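Local coordinates for Mll3558 protein (Mesorhizobium loti, PDB 3RD6) that is of unknown function but belongs to the AHA1 family of Bet v 1-like proteins, relatives of the activator of the Hsp90 ATPase, at residues A[50-55]-A[77-82]; A[84-89]-A[102-107]. One frame throughout, in Å; residues are numbered along the deposited sequence.

Contact 1. Residues A[50-55]-A[77-82]; sequences FDFRVG and QDIVPD
Ile79 lays its terminal methyl over one face of the Phe52 ring: CD1 stands 3.6 Å from the ring centroid and 19° off the normal, a CH-pi contact displaced toward the rim where CE2 and CZ lie. The extended chain of Ile79 (chi2 178°) carries CD1 well out from the strand to meet the aromatic face, and the two side chains meet at a slant. CG2, the other branch, reaches the same rim, 4.0 Å from Phe52 CE2. The CA of Arg53 lies 3.8 Å from Ile79 CD1, so this one methyl sits against both ring and loop backbone. An unbranched tip suits such a place, being slim enough to fit against the ring and the backbone at once.

Val54 supplies the second patch. Its CG1 approaches the carbonyl of Gln77, 3.4 Å from that O, while CG2 lies 4.0 Å from the backbone N of Ile79; a short branched residue can thus lie along the strand without crowding it.

Behind these contacts, Phe52 is the centre of an inverse gamma turn, which bends the loop as it nears the strand. Arg53, whose CB points away from the strand, forms a salt bridge with Asp51, its NE 2.8 Å from Asp51 OD2. In strand 70-80, Gln77 and Asp78 both face Val86 of the next strand in a classic beta bulge.

The loop joining strands 47-50 and 57-62 thereby rests on strand 70-80. Phe24 of helix 20-28 touches both Phe52 and Ile79, Phe76 meets the Phe52 ring edge-to-face, and Arg90 of the second subunit packs on Val54.

Contact 2. Residues A[84-89]-A[102-107]; sequences RIVFSY and LTTVEL
Four backbone hydrogen bonds join Ile85 to Val105 and Phe87 to Thr103, each residue giving its N-H and taking one in return. The bond from Thr103 N to Phe87 O, 2.6 Å long, is the straightest, with 167° at the hydrogen, and arrives almost in line with the carbonyl. At the other pair, Val105 N donates to Ile85 O in the plane of that carbonyl. Between them Val86 and Thr104 form a non-hydrogen-bonded pair, where Val86 CA approaches Thr103 O at 3.2 Å in a CA-H...O contact.

On the face with Ile85 and Val105, the Phe87 ring lies over Thr103. Its CG stands between backbone N and carbonyl carbon (chi1 67°), folding the ring across the hairpin until Thr103 CB is 3.6 Å from its centroid, a CH-pi contact, and Thr103 CG2 is 3.4 Å from Phe87 CE1. A serine here would probably leave Thr103 CB and CG2 without the ring they pack on, opening a gap on this face of the sheet. Thr103 OG1 lies in the plane of the Tyr89 ring at its edge, 3.5 Å from CE2; both hydroxyls turn to Glu120, weakly in the case of Thr103. Threonine fits by pairing a CB and methyl that pack on the Phe87 ring with a hydroxyl for Glu120.

On the opposite face, Leu102 CD1 packs 3.7 Å from Ser88 CB; Val86 CG2 lies beside Thr104 CG2, both beta-branched residues suited to extended strands. Thr104 OG1 is hydrogen-bonded to His7 of the second subunit, while Arg84 forms a salt bridge with Asp78.

This antiparallel hairpin of strands 84-93 and 96-110 runs between strands 70-80 and 113-125; Phe24 and Phe27 of helix 20-28 lie against Ile85, and Phe27 also against Val105.

Overall arrangement
The two contacts follow in series along the chain, contact 1 closing before contact 2 opens, and their centres lie 9 Å apart on the same side of the chain's centre. They meet through neighbouring strands 70-80 and 84-93 of one antiparallel sheet, where Gln77 N is 2.7 Å from Val86 O, a probable hydrogen bond; just beyond strand 70-80, Asp82 O packs 3.5 Å from Leu107 CB. Contact 2 lies at the buried middle of the sheet, whereas contact 1 fastens a loop near the edge strand 47-50. Helix 20-28 packs against both, as expected of a Bet v 1-like fold, and both reach the second subunit of the two-chain assembly.

Contact 1. Residues A[50-55]-A[77-82]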
loop_
_atom_site.group_PDB
_atom_site.type_symbol
_atom_site.label_atom_id
_atom_site.label_comp_id
_atom_site.label_asym_id
_atom_site.label_seq_id
_atom_site.Cartn_x
_atom_site.Cartn_y
_atom_site.Cartn_z
ATOM N N PHE A 50 -16.228 -2.672 -6.424
ATOM C CA PHE A 50 -15.969 -2.056 -5.130
ATOM C C PHE A 50 -16.444 -3.011 -4.038
ATOM O O PHE A 50 -17.643 -3.243 -3.889
ATOM C CB PHE A 50 -16.735 -0.733 -5.038
ATOM C CG PHE A 50 -16.386 0.110 -3.843
ATOM C CD1 PHE A 50 -15.206 0.826 -3.808
ATOM C CD2 PHE A 50 -17.274 0.236 -2.779
ATOM C CE1 PHE A 50 -14.914 1.659 -2.739
ATOM C CE2 PHE A 50 -16.989 1.066 -1.709
ATOM C CZ PHE A 50 -15.805 1.779 -1.694
ATOM N N ASP A 51 -15.502 -3.581 -3.295
ATOM C CA ASP A 51 -15.837 -4.494 -2.216
ATOM C C ASP A 51 -15.269 -3.903 -0.937
ATOM O O ASP A 51 -14.123 -4.174 -0.570
ATOM C CB ASP A 51 -15.243 -5.878 -2.489
ATOM C CG ASP A 51 -15.519 -6.867 -1.360
ATOM O OD1 ASP A 51 -16.190 -6.478 -0.364
ATOM O OD2 ASP A 51 -15.054 -8.029 -1.478
ATOM N N PHE A 52 -16.084 -3.103 -0.253
ATOM C CA PHE A 52 -15.659 -2.424 0.968
ATOM C C PHE A 52 -15.525 -3.278 2.223
ATOM O O PHE A 52 -16.463 -3.389 3.000
ATOM C CB PHE A 52 -16.584 -1.243 1.253
ATOM C CG PHE A 52 -15.996 -0.249 2.195
ATOM C CD1 PHE A 52 -14.920 0.553 1.797
ATOM C CD2 PHE A 52 -16.485 -0.134 3.499
ATOM C CE1 PHE A 52 -14.335 1.447 2.689
ATOM C CE2 PHE A 52 -15.908 0.759 4.403
ATOM C CZ PHE A 52 -14.830 1.553 3.997
ATOM N N ARG A 53 -14.339 -3.858 2.413
ATOM C CA ARG A 53 -14.006 -4.700 3.572
ATOM C C ARG A 53 -12.493 -4.907 3.609
ATOM O O ARG A 53 -11.833 -4.809 2.577
ATOM C CB ARG A 53 -14.687 -6.059 3.468
ATOM C CG ARG A 53 -14.154 -6.929 2.359
ATOM C CD ARG A 53 -14.915 -8.243 2.264
ATOM N NE ARG A 53 -14.528 -9.009 1.083
ATOM C CZ ARG A 53 -13.445 -9.774 1.002
ATOM N NH1 ARG A 53 -12.632 -9.899 2.047
ATOM N NH2 ARG A 53 -13.151 -10.382 -0.145
ATOM N N VAL A 54 -11.919 -5.159 4.781
ATOM C CA VAL A 54 -10.482 -5.389 4.829
ATOM C C VAL A 54 -10.240 -6.634 3.984
ATOM O O VAL A 54 -10.956 -7.613 4.112
ATOM C CB VAL A 54 -9.984 -5.662 6.271
ATOM C CG1 VAL A 54 -8.456 -5.797 6.280
ATOM C CG2 VAL A 54 -10.436 -4.547 7.202
ATOM N N GLY A 55 -9.234 -6.598 3.120
ATOM C CA GLY A 55 -8.964 -7.742 2.269
ATOM C C GLY A 55 -9.727 -7.600 0.962
ATOM O O GLY A 55 -9.380 -8.189 -0.058
ATOM N N GLN A 77 -6.892 -2.218 3.454
ATOM C CA GLN A 77 -5.964 -2.728 4.469
ATOM C C GLN A 77 -6.491 -2.580 5.892
ATOM O O GLN A 77 -6.130 -3.347 6.792
ATOM C CB GLN A 77 -4.597 -1.989 4.395
ATOM C CG GLN A 77 -3.857 -2.023 3.059
ATOM C CD GLN A 77 -3.446 -3.409 2.645
ATOM O OE1 GLN A 77 -2.989 -4.198 3.473
ATOM N NE2 GLN A 77 -3.582 -3.714 1.353
ATOM N N ASP A 78 -7.294 -1.548 6.108
ATOM C CA ASP A 78 -7.825 -1.301 7.442
ATOM C C ASP A 78 -9.006 -0.351 7.406
ATOM O O ASP A 78 -8.999 0.636 6.666
ATOM C CB ASP A 78 -6.728 -0.730 8.346
ATOM C CG ASP A 78 -7.223 -0.436 9.762
ATOM O OD1 ASP A 78 -7.412 0.750 10.108
ATOM O OD2 ASP A 78 -7.434 -1.394 10.534
ATOM N N ILE A 79 -10.021 -0.680 8.206
ATOM C CA ILE A 79 -11.244 0.109 8.315
ATOM C C ILE A 79 -11.675 0.242 9.781
ATOM O O ILE A 79 -11.819 -0.754 10.492
ATOM C CB ILE A 79 -12.431 -0.539 7.529
ATOM C CG1 ILE A 79 -12.107 -0.660 6.036
ATOM C CG2 ILE A 79 -13.692 0.285 7.732
ATOM C CD1 ILE A 79 -13.211 -1.332 5.209
ATOM N N VAL A 80 -11.851 1.480 10.229
ATOM C CA VAL A 80 -12.308 1.772 11.579
ATOM C C VAL A 80 -13.520 2.661 11.310
ATOM O O VAL A 80 -13.374 3.814 10.879
ATOM C CB VAL A 80 -11.252 2.552 12.377
ATOM C CG1 VAL A 80 -11.692 2.666 13.826
ATOM C CG2 VAL A 80 -9.906 1.853 12.284
ATOM N N PRO A 81 -14.738 2.136 11.553
ATOM C CA PRO A 81 -16.009 2.849 11.333
ATOM C C PRO A 81 -16.059 4.347 11.630
ATOM O O PRO A 81 -15.763 4.791 12.742
ATOM C CB PRO A 81 -16.992 2.049 12.171
ATOM C CG PRO A 81 -16.485 0.646 11.978
ATOM C CD PRO A 81 -14.988 0.837 12.213
ATOM N N ASP A 82 -16.431 5.105 10.597
ATOM C CA ASP A 82 -16.566 6.562 10.650
ATOM C C ASP A 82 -15.289 7.317 11.024
ATOM O O ASP A 82 -15.296 8.548 11.114
ATOM C CB ASP A 82 -17.668 6.959 11.636
ATOM C CG ASP A 82 -18.912 6.113 11.495
ATOM O OD1 ASP A 82 -19.385 5.931 10.358
ATOM O OD2 ASP A 82 -19.427 5.635 12.530
#

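Contact 2. Residues A[84-89]-A[102-107]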
loop_
_atom_site.group_PDB
_atom_site.type_symbol
_atom_site.label_atom_id
_atom_site.label_comp_id
_atom_site.label_asym_id
_atom_site.label_seq_id
_atom_site.Cartn_x
_atom_site.Cartn_y
_atom_site.Cartn_z
ATOM N N ARG A 84 -11.591 5.909 10.116
ATOM C CA ARG A 84 -10.381 5.668 9.318
ATOM C C ARG A 84 -10.499 4.700 8.154
ATOM O O ARG A 84 -11.208 3.701 8.221
ATOM C CB ARG A 84 -9.254 5.195 10.236
ATOM C CG ARG A 84 -7.923 4.965 9.552
ATOM C CD ARG A 84 -6.855 4.584 10.565
ATOM N NE ARG A 84 -7.123 3.299 11.218
ATOM C CZ ARG A 84 -6.535 2.887 12.339
ATOM N NH1 ARG A 84 -5.642 3.657 12.947
ATOM N NH2 ARG A 84 -6.839 1.702 12.850
ATOM N N ILE A 85 -9.799 5.011 7.069
ATOM C CA ILE A 85 -9.810 4.134 5.911
ATOM C C ILE A 85 -8.402 4.044 5.341
ATOM O O ILE A 85 -7.787 5.062 5.021
ATOM C CB ILE A 85 -10.782 4.638 4.815
ATOM C CG1 ILE A 85 -12.206 4.716 5.381
ATOM C CG2 ILE A 85 -10.714 3.710 3.594
ATOM C CD1 ILE A 85 -13.265 5.108 4.381
ATOM N N VAL A 86 -7.890 2.819 5.245
ATOM C CA VAL A 86 -6.560 2.604 4.701
ATOM C C VAL A 86 -6.567 1.565 3.595
ATOM O O VAL A 86 -7.073 0.457 3.748
ATOM C CB VAL A 86 -5.547 2.139 5.779
ATOM C CG1 VAL A 86 -4.181 1.939 5.148
ATOM C CG2 VAL A 86 -5.449 3.161 6.925
ATOM N N PHE A 87 -6.010 1.951 2.462
ATOM C CA PHE A 87 -5.915 1.055 1.332
ATOM C C PHE A 87 -4.666 1.396 0.524
ATOM O O PHE A 87 -4.164 2.512 0.550
ATOM C CB PHE A 87 -7.167 1.140 0.432
ATOM C CG PHE A 87 -7.328 2.465 -0.286
ATOM C CD1 PHE A 87 -8.043 3.497 0.284
ATOM C CD2 PHE A 87 -6.788 2.658 -1.560
ATOM C CE1 PHE A 87 -8.215 4.685 -0.403
ATOM C CE2 PHE A 87 -6.963 3.854 -2.253
ATOM C CZ PHE A 87 -7.675 4.859 -1.675
ATOM N N SER A 88 -4.157 0.393 -0.164
ATOM C CA SER A 88 -3.004 0.524 -1.027
ATOM C C SER A 88 -3.621 0.409 -2.412
ATOM O O SER A 88 -4.768 -0.023 -2.550
ATOM C CB SER A 88 -2.043 -0.644 -0.812
ATOM O OG SER A 88 -2.660 -1.887 -1.112
ATOM N N TYR A 89 -2.873 0.793 -3.434
ATOM C CA TYR A 89 -3.389 0.693 -4.786
ATOM C C TYR A 89 -2.288 0.939 -5.769
ATOM O O TYR A 89 -1.253 1.474 -5.422
ATOM C CB TYR A 89 -4.546 1.677 -5.021
ATOM C CG TYR A 89 -4.150 3.112 -5.257
ATOM C CD1 TYR A 89 -3.891 3.576 -6.543
ATOM C CD2 TYR A 89 -4.042 4.010 -4.198
ATOM C CE1 TYR A 89 -3.537 4.900 -6.767
ATOM C CE2 TYR A 89 -3.688 5.334 -4.418
ATOM C CZ TYR A 89 -3.434 5.772 -5.704
ATOM O OH TYR A 89 -3.070 7.073 -5.957
ATOM N N LEU A 102 0.036 3.972 -0.927
ATOM C CA LEU A 102 -0.783 3.635 0.206
ATOM C C LEU A 102 -1.580 4.888 0.547
ATOM O O LEU A 102 -1.041 5.994 0.595
ATOM C CB LEU A 102 0.098 3.228 1.386
ATOM C CG LEU A 102 -0.650 2.676 2.596
ATOM C CD1 LEU A 102 -1.362 1.384 2.178
ATOM C CD2 LEU A 102 0.291 2.429 3.762
ATOM N N THR A 103 -2.875 4.705 0.757
ATOM C CA THR A 103 -3.749 5.793 1.117
ATOM C C THR A 103 -4.298 5.585 2.501
ATOM O O THR A 103 -4.596 4.473 2.913
ATOM C CB THR A 103 -4.918 5.911 0.172
ATOM O OG1 THR A 103 -4.433 6.320 -1.109
ATOM C CG2 THR A 103 -5.911 6.941 0.678
ATOM N N THR A 104 -4.411 6.687 3.223
ATOM C CA THR A 104 -4.949 6.699 4.570
ATOM C C THR A 104 -5.915 7.871 4.598
ATOM O O THR A 104 -5.586 8.977 4.189
ATOM C CB THR A 104 -3.837 6.922 5.632
ATOM O OG1 THR A 104 -2.811 5.938 5.461
ATOM C CG2 THR A 104 -4.398 6.820 7.035
ATOM N N VAL A 105 -7.131 7.602 5.043
ATOM C CA VAL A 105 -8.161 8.626 5.170
ATOM C C VAL A 105 -8.579 8.657 6.640
ATOM O O VAL A 105 -9.066 7.661 7.181
ATOM C CB VAL A 105 -9.395 8.286 4.329
ATOM C CG1 VAL A 105 -10.443 9.397 4.460
ATOM C CG2 VAL A 105 -8.983 8.058 2.905
ATOM N N GLU A 106 -8.372 9.797 7.285
ATOM C CA GLU A 106 -8.747 9.946 8.682
ATOM C C GLU A 106 -9.906 10.932 8.796
ATOM O O GLU A 106 -9.946 11.945 8.084
ATOM C CB GLU A 106 -7.557 10.448 9.492
ATOM C CG GLU A 106 -6.280 9.679 9.230
ATOM C CD GLU A 106 -5.189 10.029 10.213
ATOM O OE1 GLU A 106 -5.490 10.053 11.424
ATOM O OE2 GLU A 106 -4.035 10.261 9.785
ATOM N N LEU A 107 -10.851 10.620 9.677
ATOM C CA LEU A 107 -12.005 11.471 9.904
ATOM C C LEU A 107 -12.168 11.672 11.401
ATOM O O LEU A 107 -12.697 10.801 12.099
ATOM C CB LEU A 107 -13.264 10.823 9.339
ATOM C CG LEU A 107 -13.173 10.489 7.857
ATOM C CD1 LEU A 107 -14.435 9.775 7.424
ATOM C CD2 LEU A 107 -12.958 11.768 7.064
#